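Local coordinates for protein ZmpA Glycopeptidase (Clostridium perfringens, PDB 6XSX) that probably cleaves peptide bonds in glycoproteins as a metalloprotease, this chain being the M60 catalytic module of a much longer multidomain protein, at residues G311-T317 and D436-L440; N429-A434 and Y516-N521; E282-N286 and N299-P303; F365-F369 and A393-F398. All blocks are in the same frame, centred on the assembly; numbering follows the deposited sequence.

Contact 1: residues G311-T317 and D436-L440; sequences GVPSNIT and DKMYL. With EDO (1,2-ethanediol), chain E.
Ser314 and Thr317 both reach for a single carboxylate oxygen of Asp436. Thr317 OG1 donates to Asp436 OD2 at 2.7 Å, arriving on the anti side and 27° out of the carboxylate plane. Ser314 OG donates to the same oxygen, but the 2.5 Å modelled between Ser314 OG and Asp436 OD2 is very short, so its exact length is doubtful. A weak, bent bond from Ser314 N to Asp436 OD2, at 3.3 Å, joins them. Trp322 NE1 also binds OD2 and Trp356 NE1 takes OD1, so the buried carboxylate is ringed by donors that would probably keep it ionised.

Gly311, at positive phi, closes helix 301-309 with a Schellman motif, and Ser314 is the N-cap of the next helix, 315-318, its OG accepting weakly from Ile316 N at 3.1 Å. The cap hydroxyl thus serves the helix start and Asp436 at once.

Tyr439 adds a separate polar link: Tyr439 OH donates to Val312 O at 2.7 Å, with the oxygen at the ring edge and a C=O...donor angle of 138°. Its chi1 of 71° sets CG between the backbone N and the carbonyl carbon and folds the ring back over Asp436 O.

The apolar share is Leu440, whose side chain crosses the ring of Pro313 at about a right angle, Leu440 CD2 lying 3.8 Å from Pro313 CG.

Contact 2: residues N429-A434 and Y516-N521; sequences NKLWYA and YDNEIN
The ring of Tyr433 drives an edge into the face of Tyr516, a T-shaped pair with planes at 79° and centroids of the Tyr433 and Tyr516 rings 5.0 Å apart. Tyr433 CD2 stands over the centre of the Tyr516 ring, 3.7 Å above its plane, while Ile520 O lies in that plane at the edge. One face of Tyr433 carries Trp432 NE1 near its rim, and Phe492 stacks on the Tyr433 ring. The Lys430 chain runs extended across the hydroxyl end of Tyr516, with Lys430 CD 3.4 Å from Tyr516 OH, before its amine reaches a salt bridge with Glu482, which also binds Tyr433 OH.

Ile520 is the apolar plug. Its CG2 meets Lys430 O at 3.3 Å, and Ile520 CD1 rests 3.8 Å from Ala434 CB; a chi1 of -32° takes it off a staggered position. Asn429 ND2 donates almost straight to Ile520 O (3.0 Å, 171°), from above the carbonyl plane. Asp517 OD1 braces the type I turn through an Asx turn, gripped on opposite faces by Glu519 N and Asn521 N.

The contact sets the end of strand 511-517, paired with strand 478-485, against the loop before helix 437-440, with Tyr361 and Leu358 of helix 347-361 behind Leu431.

Contact 3: residues E282-N286 and N299-P303; sequences EMGHN and NNMLP
Gly284 and Asn299 pack backbone against backbone, their CA atoms just 4.8 Å apart, because Gly284 has no side chain to hold the two pieces of chain off. This is the tight part of the contact: Gly284 CA lies 3.9 Å from Asn299 O. On one flank Leu302 leans in with CG anti to its own backbone N (chi1 -176°), which lays Leu302 CD2 on Gly284 N at 3.4 Å. The same methyl also touches the preceding residue, Met283, with Met283 CG 3.7 Å from Leu302 CD2. On another flank the flat amide of Asn299 covers the carbonyl of Gly284: Gly284 O stands almost directly over the amide plane, 3.0 Å from Asn299 CG. From there the N-H bonds of ND2 cannot aim at it, and ND2 instead binds Asp288 O.

The looser side is at His285, the one partly exposed residue among those that touch. Its CB points away from segment 299-303, and His285 ND1 comes no nearer to Asn299 ND2 than 4.3 Å. Glu282 OE1 lies in the plane of the His285 ring at its edge, and the ring meets that of His281. His281, Glu282 and His285 fit the HExxH pattern, which in zinc metallopeptidases supplies two histidine ligands and the catalytic glutamate; a like role is probable here, though no metal is bound to them in this model.

Around this core, helix 206-224 covers Met283 and Leu302 through Thr220, helix 347-361 packs on Met301, and strand 254-256 lies against Glu282, His285 and Asn286 through Ala255.

Contact 4: residues F365-F369 and A393-F398; sequences FWPRF and AASDVF. With EDO (1,2-ethanediol), chain G.
Val397 wedges between Phe365, Arg368 and the backbone at Phe369. Its two methyls part: Val397 CG1 sits at the edge of the Phe365 ring, near its plane, 3.9 Å from Phe365 CD1, while CG2 faces the backbone at Phe369 N. Arg368 slides past Val397 in the opposite direction, and the bend at its chi3 (59°) brings the guanidinium round so that one of its faces sits on Val397 CG1. Arg368 NH1 donates to an ethanediol oxygen, EDO O1, at 2.8 Å, and Arg368 NH2 reaches a water that Asp396 O also holds.

The aromatic rings differ in attitude. Phe365 and Phe398 meet obliquely, planes 32° apart, with Phe365 CD1 3.4 Å from Phe398 CE2; the ethanediol covers one face of Phe398. Phe365 CE1 also touches Ala394 CB at 3.8 Å, and Leu355 and Leu358 of helix 347-361 pack on Phe365 too. Phe369 comes edge-on to the neighbouring helix, Ala394 N lying in its ring plane, and Phe369 CE1 approaches Ala393 CB at 3.9 Å.

Small alanines on helix 383-398 thus receive large rings from helix 365-375. The short segments cross at 118° with axes 9.9 Å apart: this is steep helix-helix packing in the helical part of the M60 module.

In the fold
From the N terminus, contact 3 closes first, closing the short connection, which includes helix 295-298, between helix 277-286 and helix 301-309. Contact 1 opens directly after that second helix and shuts only at 440, enclosing a mainly helical loop. Contact 4 is nested within it, pinning helix 365-375 to helix 383-398. Contact 2 crosses contact 1: it starts at 429, before contact 1 has closed, and ends at 521, bringing the C-terminal antiparallel sheet back to the helices. Contacts 1 and 2 touch through Met438 and Ile520, contacts 3 and 4 through Met301 and Trp366. Together they join the HExxH helix, the helices that follow and the C-terminal strands.

Contact 1: residues G311-T317 and D436-L440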
loop_
_atom_site.group_PDB
_atom_site.type_symbol
_atom_site.label_atom_id
_atom_site.label_comp_id
_atom_site.label_asym_id
_atom_site.label_seq_id
_atom_site.Cartn_x
_atom_site.Cartn_y
_atom_site.Cartn_z
ATOM N N GLY A 311 -8.301 8.459 -9.566
ATOM C CA GLY A 311 -8.686 8.505 -10.974
ATOM C C GLY A 311 -7.536 8.143 -11.915
ATOM O O GLY A 311 -7.569 8.447 -13.102
ATOM N N VAL A 312 -6.496 7.503 -11.376
ATOM C CA VAL A 312 -5.318 7.180 -12.165
ATOM C C VAL A 312 -5.531 5.790 -12.760
ATOM O O VAL A 312 -5.952 4.874 -12.046
ATOM C CB VAL A 312 -4.045 7.241 -11.293
ATOM C CG1 VAL A 312 -2.838 6.621 -11.974
ATOM C CG2 VAL A 312 -3.735 8.665 -10.847
ATOM N N PRO A 313 -5.289 5.597 -14.080
ATOM C CA PRO A 313 -5.354 4.262 -14.677
ATOM C C PRO A 313 -4.452 3.296 -13.911
ATOM O O PRO A 313 -3.268 3.567 -13.725
ATOM C CB PRO A 313 -4.866 4.504 -16.114
ATOM C CG PRO A 313 -5.265 5.955 -16.387
ATOM C CD PRO A 313 -5.017 6.661 -15.068
ATOM N N SER A 314 -5.031 2.169 -13.466
ATOM C CA SER A 314 -4.308 1.220 -12.638
ATOM C C SER A 314 -3.105 0.651 -13.387
ATOM O O SER A 314 -3.020 0.727 -14.613
ATOM C CB SER A 314 -5.204 0.124 -12.111
ATOM O OG SER A 314 -5.197 -1.007 -12.971
ATOM N N ASN A 315 -2.170 0.082 -12.620
ATOM C CA ASN A 315 -0.986 -0.541 -13.187
ATOM C C ASN A 315 -1.407 -1.594 -14.212
ATOM O O ASN A 315 -0.708 -1.840 -15.192
ATOM C CB ASN A 315 -0.123 -1.177 -12.097
ATOM C CG ASN A 315 1.345 -1.259 -12.458
ATOM O OD1 ASN A 315 1.779 -0.702 -13.467
ATOM N ND2 ASN A 315 2.119 -1.926 -11.614
ATOM N N ILE A 316 -2.575 -2.201 -13.990
ATOM C CA ILE A 316 -3.034 -3.223 -14.914
ATOM C C ILE A 316 -3.289 -2.590 -16.287
ATOM O O ILE A 316 -2.986 -3.202 -17.314
ATOM C CB ILE A 316 -4.209 -4.042 -14.342
ATOM C CG1 ILE A 316 -3.800 -4.724 -13.029
ATOM C CG2 ILE A 316 -4.688 -5.053 -15.368
ATOM C CD1 ILE A 316 -4.908 -5.488 -12.330
ATOM N N THR A 317 -3.795 -1.349 -16.307
ATOM C CA THR A 317 -3.896 -0.616 -17.566
ATOM C C THR A 317 -2.502 -0.201 -18.033
ATOM O O THR A 317 -2.164 -0.352 -19.205
ATOM C CB THR A 317 -4.846 0.583 -17.460
ATOM O OG1 THR A 317 -6.161 0.057 -17.270
ATOM C CG2 THR A 317 -4.825 1.477 -18.685
ATOM N N ASP A 436 -10.635 -1.285 -15.807
ATOM C CA ASP A 436 -10.440 0.045 -15.257
ATOM C C ASP A 436 -11.386 1.086 -15.853
ATOM O O ASP A 436 -11.624 2.105 -15.205
ATOM C CB ASP A 436 -8.970 0.486 -15.324
ATOM C CG ASP A 436 -8.043 -0.351 -14.456
ATOM O OD1 ASP A 436 -8.534 -1.015 -13.539
ATOM O OD2 ASP A 436 -6.842 -0.351 -14.720
ATOM N N LYS A 437 -11.932 0.852 -17.058
ATOM C CA LYS A 437 -12.861 1.821 -17.636
ATOM C C LYS A 437 -14.047 2.073 -16.702
ATOM O O LYS A 437 -14.631 3.156 -16.723
ATOM C CB LYS A 437 -13.324 1.424 -19.041
ATOM C CG LYS A 437 -12.222 1.432 -20.089
ATOM C CD LYS A 437 -12.736 1.631 -21.501
ATOM C CE LYS A 437 -13.432 2.961 -21.692
ATOM N NZ LYS A 437 -13.994 3.075 -23.058
ATOM N N MET A 438 -14.358 1.088 -15.852
ATOM C CA MET A 438 -15.496 1.162 -14.941
ATOM C C MET A 438 -15.379 2.371 -14.005
ATOM O O MET A 438 -16.401 2.919 -13.613
ATOM C CB MET A 438 -15.649 -0.123 -14.117
ATOM C CG MET A 438 -16.165 -1.316 -14.928
ATOM S SD MET A 438 -15.941 -2.879 -14.026
ATOM C CE MET A 438 -17.074 -2.614 -12.660
ATOM N N TYR A 439 -14.148 2.794 -13.659
ATOM C CA TYR A 439 -13.974 4.039 -12.919
ATOM C C TYR A 439 -13.480 5.179 -13.813
ATOM O O TYR A 439 -13.850 6.333 -13.583
ATOM C CB TYR A 439 -13.155 3.865 -11.634
ATOM C CG TYR A 439 -11.680 3.598 -11.819
ATOM C CD1 TYR A 439 -11.193 2.300 -11.826
ATOM C CD2 TYR A 439 -10.769 4.631 -11.975
ATOM C CE1 TYR A 439 -9.842 2.030 -11.984
ATOM C CE2 TYR A 439 -9.411 4.382 -12.134
ATOM C CZ TYR A 439 -8.946 3.075 -12.135
ATOM O OH TYR A 439 -7.611 2.800 -12.272
ATOM N N LEU A 440 -12.639 4.863 -14.810
ATOM C CA LEU A 440 -12.033 5.888 -15.655
ATOM C C LEU A 440 -13.076 6.650 -16.479
ATOM O O LEU A 440 -12.879 7.830 -16.776
ATOM C CB LEU A 440 -10.971 5.252 -16.560
ATOM C CG LEU A 440 -9.678 4.829 -15.859
ATOM C CD1 LEU A 440 -8.824 3.976 -16.783
ATOM C CD2 LEU A 440 -8.893 6.039 -15.358
HETATM C C1 EDO E . -14.941 0.256 -25.615
HETATM O O1 EDO E . -14.737 0.719 -24.290
HETATM C C2 EDO E . -14.511 1.205 -26.672
HETATM O O2 EDO E . -14.371 2.520 -26.206
#

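Contact 2: residues N429-A434 and Y516-N521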
loop_
_atom_site.group_PDB
_atom_site.type_symbol
_atom_site.label_atom_id
_atom_site.label_comp_id
_atom_site.label_asym_id
_atom_site.label_seq_id
_atom_site.Cartn_x
_atom_site.Cartn_y
_atom_site.Cartn_z
ATOM N N ASN A 429 -23.904 -11.657 -14.121
ATOM C CA ASN A 429 -23.059 -10.761 -14.894
ATOM C C ASN A 429 -21.746 -11.477 -15.190
ATOM O O ASN A 429 -21.239 -12.226 -14.351
ATOM C CB ASN A 429 -22.684 -9.492 -14.123
ATOM C CG ASN A 429 -23.868 -8.695 -13.616
ATOM O OD1 ASN A 429 -24.438 -9.012 -12.570
ATOM N ND2 ASN A 429 -24.234 -7.652 -14.348
ATOM N N LYS A 430 -21.179 -11.206 -16.370
ATOM C CA LYS A 430 -19.864 -11.718 -16.721
ATOM C C LYS A 430 -18.796 -10.860 -16.042
ATOM O O LYS A 430 -18.182 -9.993 -16.662
ATOM C CB LYS A 430 -19.730 -11.824 -18.246
ATOM C CG LYS A 430 -20.805 -12.680 -18.908
ATOM C CD LYS A 430 -20.485 -13.033 -20.359
ATOM C CE LYS A 430 -21.526 -13.925 -21.004
ATOM N NZ LYS A 430 -21.278 -14.069 -22.459
ATOM N N LEU A 431 -18.590 -11.117 -14.749
ATOM C CA LEU A 431 -17.765 -10.268 -13.904
ATOM C C LEU A 431 -16.332 -10.228 -14.434
ATOM O O LEU A 431 -15.613 -9.271 -14.165
ATOM C CB LEU A 431 -17.816 -10.786 -12.464
ATOM C CG LEU A 431 -19.193 -10.811 -11.794
ATOM C CD1 LEU A 431 -19.074 -11.415 -10.406
ATOM C CD2 LEU A 431 -19.807 -9.416 -11.711
ATOM N N TRP A 432 -15.934 -11.247 -15.211
ATOM C CA TRP A 432 -14.573 -11.314 -15.730
ATOM C C TRP A 432 -14.333 -10.293 -16.842
ATOM O O TRP A 432 -13.217 -10.199 -17.346
ATOM C CB TRP A 432 -14.205 -12.729 -16.192
ATOM C CG TRP A 432 -15.287 -13.380 -17.002
ATOM C CD1 TRP A 432 -15.410 -13.381 -18.361
ATOM C CD2 TRP A 432 -16.425 -14.101 -16.496
ATOM N NE1 TRP A 432 -16.535 -14.064 -18.740
ATOM C CE2 TRP A 432 -17.179 -14.519 -17.618
ATOM C CE3 TRP A 432 -16.879 -14.437 -15.211
ATOM C CZ2 TRP A 432 -18.359 -15.257 -17.491
ATOM C CZ3 TRP A 432 -18.050 -15.156 -15.085
ATOM C CH2 TRP A 432 -18.777 -15.562 -16.210
ATOM N N TYR A 433 -15.362 -9.527 -17.223
ATOM C CA TYR A 433 -15.160 -8.450 -18.187
ATOM C C TYR A 433 -14.824 -7.132 -17.480
ATOM O O TYR A 433 -14.565 -6.133 -18.148
ATOM C CB TYR A 433 -16.372 -8.274 -19.111
ATOM C CG TYR A 433 -16.621 -9.366 -20.129
ATOM C CD1 TYR A 433 -15.603 -10.205 -20.562
ATOM C CD2 TYR A 433 -17.874 -9.535 -20.701
ATOM C CE1 TYR A 433 -15.830 -11.209 -21.490
ATOM C CE2 TYR A 433 -18.120 -10.531 -21.635
ATOM C CZ TYR A 433 -17.093 -11.371 -22.034
ATOM O OH TYR A 433 -17.316 -12.356 -22.953
ATOM N N ALA A 434 -14.825 -7.117 -16.133
ATOM C CA ALA A 434 -14.507 -5.896 -15.403
ATOM C C ALA A 434 -13.123 -5.396 -15.811
ATOM O O ALA A 434 -12.208 -6.196 -16.010
ATOM C CB ALA A 434 -14.564 -6.116 -13.906
ATOM N N TYR A 516 -20.829 -3.667 -23.216
ATOM C CA TYR A 516 -20.963 -3.820 -21.772
ATOM C C TYR A 516 -20.766 -2.473 -21.098
ATOM O O TYR A 516 -19.896 -1.711 -21.511
ATOM C CB TYR A 516 -19.977 -4.848 -21.214
ATOM C CG TYR A 516 -20.484 -6.260 -21.294
ATOM C CD1 TYR A 516 -20.433 -6.966 -22.488
ATOM C CD2 TYR A 516 -21.039 -6.881 -20.184
ATOM C CE1 TYR A 516 -20.913 -8.265 -22.569
ATOM C CE2 TYR A 516 -21.514 -8.180 -20.246
ATOM C CZ TYR A 516 -21.453 -8.871 -21.446
ATOM O OH TYR A 516 -21.923 -10.149 -21.524
ATOM N N ASP A 517 -21.583 -2.204 -20.067
ATOM C CA ASP A 517 -21.562 -0.909 -19.405
ATOM C C ASP A 517 -20.803 -0.973 -18.077
ATOM O O ASP A 517 -20.287 -2.022 -17.685
ATOM C CB ASP A 517 -22.966 -0.316 -19.274
ATOM C CG ASP A 517 -23.819 -0.923 -18.173
ATOM O OD1 ASP A 517 -23.279 -1.718 -17.347
ATOM O OD2 ASP A 517 -25.036 -0.612 -18.162
ATOM N N ASN A 518 -20.784 0.166 -17.382
ATOM C CA ASN A 518 -19.920 0.406 -16.238
ATOM C C ASN A 518 -20.279 -0.509 -15.067
ATOM O O ASN A 518 -19.483 -0.644 -14.144
ATOM C CB ASN A 518 -19.948 1.879 -15.813
ATOM C CG ASN A 518 -19.141 2.781 -16.723
ATOM O OD1 ASN A 518 -17.982 2.481 -17.016
ATOM N ND2 ASN A 518 -19.729 3.899 -17.145
ATOM N N GLU A 519 -21.480 -1.095 -15.094
ATOM C CA GLU A 519 -21.884 -2.066 -14.088
ATOM C C GLU A 519 -21.915 -3.477 -14.686
ATOM O O GLU A 519 -22.571 -4.367 -14.147
ATOM C CB GLU A 519 -23.204 -1.637 -13.445
ATOM C CG GLU A 519 -23.037 -0.432 -12.535
ATOM C CD GLU A 519 -24.289 0.129 -11.883
ATOM O OE1 GLU A 519 -25.314 -0.594 -11.820
ATOM O OE2 GLU A 519 -24.243 1.313 -11.477
ATOM N N ILE A 520 -21.198 -3.671 -15.805
ATOM C CA ILE A 520 -21.053 -4.969 -16.451
ATOM C C ILE A 520 -22.422 -5.528 -16.862
ATOM O O ILE A 520 -22.683 -6.730 -16.747
ATOM C CB ILE A 520 -20.257 -5.958 -15.571
ATOM C CG1 ILE A 520 -19.205 -5.238 -14.713
ATOM C CG2 ILE A 520 -19.642 -7.043 -16.452
ATOM C CD1 ILE A 520 -18.365 -6.146 -13.808
ATOM N N ASN A 521 -23.302 -4.655 -17.358
ATOM C CA ASN A 521 -24.527 -5.141 -17.966
ATOM C C ASN A 521 -24.334 -5.228 -19.475
ATOM O O ASN A 521 -23.814 -4.295 -20.087
ATOM C CB ASN A 521 -25.724 -4.242 -17.658
ATOM C CG ASN A 521 -26.023 -4.181 -16.182
ATOM O OD1 ASN A 521 -25.617 -3.241 -15.504
ATOM N ND2 ASN A 521 -26.726 -5.175 -15.675
HETATM O O HOH W 1 -22.777 -11.265 -23.617
#

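Contact 3: residues E282-N286 and N299-P303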
loop_
_atom_site.group_PDB
_atom_site.type_symbol
_atom_site.label_atom_id
_atom_site.label_comp_id
_atom_site.label_asym_id
_atom_site.label_seq_id
_atom_site.Cartn_x
_atom_site.Cartn_y
_atom_site.Cartn_z
ATOM N N GLU A 282 4.983 -0.745 -1.368
ATOM C CA GLU A 282 5.736 -1.039 -0.155
ATOM C C GLU A 282 4.820 -1.080 1.061
ATOM O O GLU A 282 4.991 -1.934 1.922
ATOM C CB GLU A 282 6.865 -0.034 0.079
ATOM C CG GLU A 282 7.887 -0.007 -1.047
ATOM C CD GLU A 282 8.313 -1.366 -1.574
ATOM O OE1 GLU A 282 8.503 -2.279 -0.756
ATOM O OE2 GLU A 282 8.438 -1.514 -2.813
ATOM N N MET A 283 3.871 -0.145 1.152
ATOM C CA MET A 283 2.968 -0.167 2.292
ATOM C C MET A 283 2.162 -1.470 2.248
ATOM O O MET A 283 1.937 -2.099 3.283
ATOM C CB MET A 283 2.030 1.047 2.297
ATOM C CG MET A 283 1.066 1.056 3.472
ATOM S SD MET A 283 0.309 2.683 3.757
ATOM C CE MET A 283 1.744 3.605 4.311
ATOM N N GLY A 284 1.776 -1.882 1.030
ATOM C CA GLY A 284 1.061 -3.130 0.790
ATOM C C GLY A 284 1.778 -4.353 1.365
ATOM O O GLY A 284 1.153 -5.185 2.015
ATOM N N HIS A 285 3.090 -4.454 1.118
ATOM C CA HIS A 285 3.893 -5.545 1.652
ATOM C C HIS A 285 3.802 -5.557 3.174
ATOM O O HIS A 285 3.814 -6.617 3.778
ATOM C CB HIS A 285 5.380 -5.368 1.315
ATOM C CG HIS A 285 5.802 -5.809 -0.044
ATOM N ND1 HIS A 285 5.393 -7.010 -0.597
ATOM C CD2 HIS A 285 6.641 -5.234 -0.937
ATOM C CE1 HIS A 285 5.936 -7.141 -1.795
ATOM N NE2 HIS A 285 6.716 -6.061 -2.024
ATOM N N ASN A 286 3.757 -4.367 3.785
ATOM C CA ASN A 286 3.798 -4.253 5.233
ATOM C C ASN A 286 2.457 -4.643 5.846
ATOM O O ASN A 286 2.397 -5.049 7.009
ATOM C CB ASN A 286 4.255 -2.861 5.680
ATOM C CG ASN A 286 5.764 -2.761 5.789
ATOM O OD1 ASN A 286 6.401 -3.613 6.406
ATOM N ND2 ASN A 286 6.341 -1.724 5.201
ATOM N N ASN A 299 -1.064 -8.240 -2.102
ATOM C CA ASN A 299 -0.647 -6.954 -1.555
ATOM C C ASN A 299 -0.754 -5.841 -2.604
ATOM O O ASN A 299 -0.774 -4.657 -2.265
ATOM C CB ASN A 299 0.675 -7.049 -0.783
ATOM C CG ASN A 299 0.523 -7.744 0.560
ATOM O OD1 ASN A 299 -0.592 -7.947 1.040
ATOM N ND2 ASN A 299 1.634 -8.104 1.189
ATOM N N ASN A 300 -0.856 -6.234 -3.875
ATOM C CA ASN A 300 -1.000 -5.310 -4.987
ATOM C C ASN A 300 -2.360 -4.615 -4.956
ATOM O O ASN A 300 -2.575 -3.623 -5.646
ATOM C CB ASN A 300 -0.873 -6.055 -6.315
ATOM C CG ASN A 300 0.502 -6.654 -6.501
ATOM O OD1 ASN A 300 1.494 -5.941 -6.462
ATOM N ND2 ASN A 300 0.566 -7.962 -6.696
ATOM N N MET A 301 -3.304 -5.180 -4.205
ATOM C CA MET A 301 -4.634 -4.602 -4.155
ATOM C C MET A 301 -4.548 -3.195 -3.575
ATOM O O MET A 301 -5.378 -2.341 -3.906
ATOM C CB MET A 301 -5.592 -5.449 -3.314
ATOM C CG MET A 301 -6.010 -6.738 -4.001
ATOM S SD MET A 301 -7.026 -6.489 -5.509
ATOM C CE MET A 301 -8.583 -6.026 -4.757
ATOM N N LEU A 302 -3.521 -2.958 -2.734
ATOM C CA LEU A 302 -3.395 -1.665 -2.077
ATOM C C LEU A 302 -2.975 -0.584 -3.077
ATOM O O LEU A 302 -3.690 0.407 -3.237
ATOM C CB LEU A 302 -2.498 -1.720 -0.829
ATOM C CG LEU A 302 -2.418 -0.401 -0.052
ATOM C CD1 LEU A 302 -3.758 -0.042 0.584
ATOM C CD2 LEU A 302 -1.328 -0.429 1.010
ATOM N N PRO A 303 -1.819 -0.688 -3.777
ATOM C CA PRO A 303 -1.466 0.332 -4.766
ATOM C C PRO A 303 -2.535 0.520 -5.851
ATOM O O PRO A 303 -2.779 1.653 -6.267
ATOM C CB PRO A 303 -0.080 -0.101 -5.271
ATOM C CG PRO A 303 0.006 -1.585 -4.933
ATOM C CD PRO A 303 -0.773 -1.717 -3.639
#

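Contact 4: residues F365-F369 and A393-F398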
loop_
_atom_site.group_PDB
_atom_site.type_symbol
_atom_site.label_atom_id
_atom_site.label_comp_id
_atom_site.label_asym_id
_atom_site.label_seq_id
_atom_site.Cartn_x
_atom_site.Cartn_y
_atom_site.Cartn_z
ATOM N N PHE A 365 -15.704 -5.379 -1.437
ATOM C CA PHE A 365 -15.169 -6.734 -1.500
ATOM C C PHE A 365 -13.904 -6.871 -0.648
ATOM O O PHE A 365 -13.829 -7.747 0.214
ATOM C CB PHE A 365 -14.913 -7.179 -2.944
ATOM C CG PHE A 365 -14.065 -8.424 -3.082
ATOM C CD1 PHE A 365 -14.493 -9.641 -2.569
ATOM C CD2 PHE A 365 -12.835 -8.383 -3.720
ATOM C CE1 PHE A 365 -13.710 -10.782 -2.694
ATOM C CE2 PHE A 365 -12.051 -9.522 -3.840
ATOM C CZ PHE A 365 -12.487 -10.721 -3.321
ATOM N N TRP A 366 -12.896 -6.033 -0.915
ATOM C CA TRP A 366 -11.564 -6.291 -0.380
ATOM C C TRP A 366 -11.548 -6.287 1.155
ATOM O O TRP A 366 -11.055 -7.235 1.763
ATOM C CB TRP A 366 -10.497 -5.373 -0.993
ATOM C CG TRP A 366 -9.115 -5.863 -0.684
ATOM C CD1 TRP A 366 -8.163 -5.250 0.079
ATOM C CD2 TRP A 366 -8.553 -7.128 -1.089
ATOM N NE1 TRP A 366 -7.041 -6.034 0.157
ATOM C CE2 TRP A 366 -7.257 -7.198 -0.535
ATOM C CE3 TRP A 366 -9.015 -8.197 -1.872
ATOM C CZ2 TRP A 366 -6.419 -8.296 -0.754
ATOM C CZ3 TRP A 366 -8.192 -9.288 -2.071
ATOM C CH2 TRP A 366 -6.910 -9.333 -1.517
ATOM N N PRO A 367 -12.080 -5.250 1.847
ATOM C CA PRO A 367 -12.080 -5.232 3.312
ATOM C C PRO A 367 -12.669 -6.518 3.905
ATOM O O PRO A 367 -12.095 -7.105 4.828
ATOM C CB PRO A 367 -12.882 -3.972 3.682
ATOM C CG PRO A 367 -13.559 -3.536 2.389
ATOM C CD PRO A 367 -12.671 -4.032 1.271
ATOM N N ARG A 368 -13.772 -6.992 3.308
ATOM C CA ARG A 368 -14.457 -8.187 3.778
ATOM C C ARG A 368 -13.612 -9.429 3.490
ATOM O O ARG A 368 -13.532 -10.321 4.329
ATOM C CB ARG A 368 -15.870 -8.270 3.195
ATOM C CG ARG A 368 -16.772 -7.099 3.579
ATOM C CD ARG A 368 -18.163 -7.220 2.967
ATOM N NE ARG A 368 -18.758 -8.467 3.446
ATOM C CZ ARG A 368 -19.699 -9.190 2.837
ATOM N NH1 ARG A 368 -20.200 -8.814 1.672
ATOM N NH2 ARG A 368 -20.126 -10.305 3.399
ATOM N N PHE A 369 -12.983 -9.477 2.304
ATOM C CA PHE A 369 -12.095 -10.581 1.960
ATOM C C PHE A 369 -10.929 -10.653 2.954
ATOM O O PHE A 369 -10.658 -11.722 3.515
ATOM C CB PHE A 369 -11.658 -10.469 0.497
ATOM C CG PHE A 369 -10.847 -11.611 -0.066
ATOM C CD1 PHE A 369 -11.465 -12.713 -0.636
ATOM C CD2 PHE A 369 -9.460 -11.557 -0.088
ATOM C CE1 PHE A 369 -10.723 -13.744 -1.190
ATOM C CE2 PHE A 369 -8.715 -12.590 -0.637
ATOM C CZ PHE A 369 -9.350 -13.679 -1.190
ATOM N N ALA A 393 -13.607 -18.185 -0.333
ATOM C CA ALA A 393 -13.740 -16.992 0.491
ATOM C C ALA A 393 -14.447 -15.871 -0.276
ATOM O O ALA A 393 -15.348 -15.222 0.266
ATOM C CB ALA A 393 -12.396 -16.554 1.025
ATOM N N ALA A 394 -14.035 -15.651 -1.531
ATOM C CA ALA A 394 -14.664 -14.650 -2.381
ATOM C C ALA A 394 -16.127 -15.032 -2.632
ATOM O O ALA A 394 -17.001 -14.168 -2.659
ATOM C CB ALA A 394 -13.893 -14.477 -3.673
ATOM N N SER A 395 -16.386 -16.335 -2.796
ATOM C CA SER A 395 -17.743 -16.811 -3.003
ATOM C C SER A 395 -18.620 -16.499 -1.790
ATOM O O SER A 395 -19.736 -16.017 -1.958
ATOM C CB SER A 395 -17.778 -18.272 -3.370
ATOM O OG SER A 395 -17.251 -18.474 -4.676
ATOM N N ASP A 396 -18.110 -16.781 -0.578
ATOM C CA ASP A 396 -18.833 -16.488 0.654
ATOM C C ASP A 396 -19.110 -14.988 0.788
ATOM O O ASP A 396 -20.219 -14.595 1.138
ATOM C CB ASP A 396 -18.068 -16.956 1.895
ATOM C CG ASP A 396 -17.973 -18.465 2.056
ATOM O OD1 ASP A 396 -18.963 -19.161 1.727
ATOM O OD2 ASP A 396 -16.905 -18.934 2.519
ATOM N N VAL A 397 -18.093 -14.155 0.541
ATOM C CA VAL A 397 -18.240 -12.713 0.672
ATOM C C VAL A 397 -19.377 -12.222 -0.231
ATOM O O VAL A 397 -20.197 -11.404 0.185
ATOM C CB VAL A 397 -16.916 -11.968 0.399
ATOM C CG1 VAL A 397 -17.124 -10.469 0.187
ATOM C CG2 VAL A 397 -15.888 -12.201 1.501
ATOM N N PHE A 398 -19.435 -12.731 -1.467
ATOM C CA PHE A 398 -20.401 -12.224 -2.432
ATOM C C PHE A 398 -21.747 -12.938 -2.319
ATOM O O PHE A 398 -22.749 -12.418 -2.797
ATOM C CB PHE A 398 -19.874 -12.329 -3.865
ATOM C CG PHE A 398 -19.161 -11.098 -4.371
ATOM C CD1 PHE A 398 -19.873 -10.035 -4.912
ATOM C CD2 PHE A 398 -17.777 -11.001 -4.313
ATOM C CE1 PHE A 398 -19.216 -8.900 -5.369
ATOM C CE2 PHE A 398 -17.122 -9.870 -4.778
ATOM C CZ PHE A 398 -17.842 -8.821 -5.308
HETATM C C1 EDO G . -18.869 -7.821 -1.638
HETATM O O1 EDO G . -18.864 -7.402 -0.284
HETATM C C2 EDO G . -20.168 -8.418 -2.042
HETATM O O2 EDO G . -21.268 -7.740 -1.471
HETATM O O HOH W 2 -21.896 -12.557 2.750
#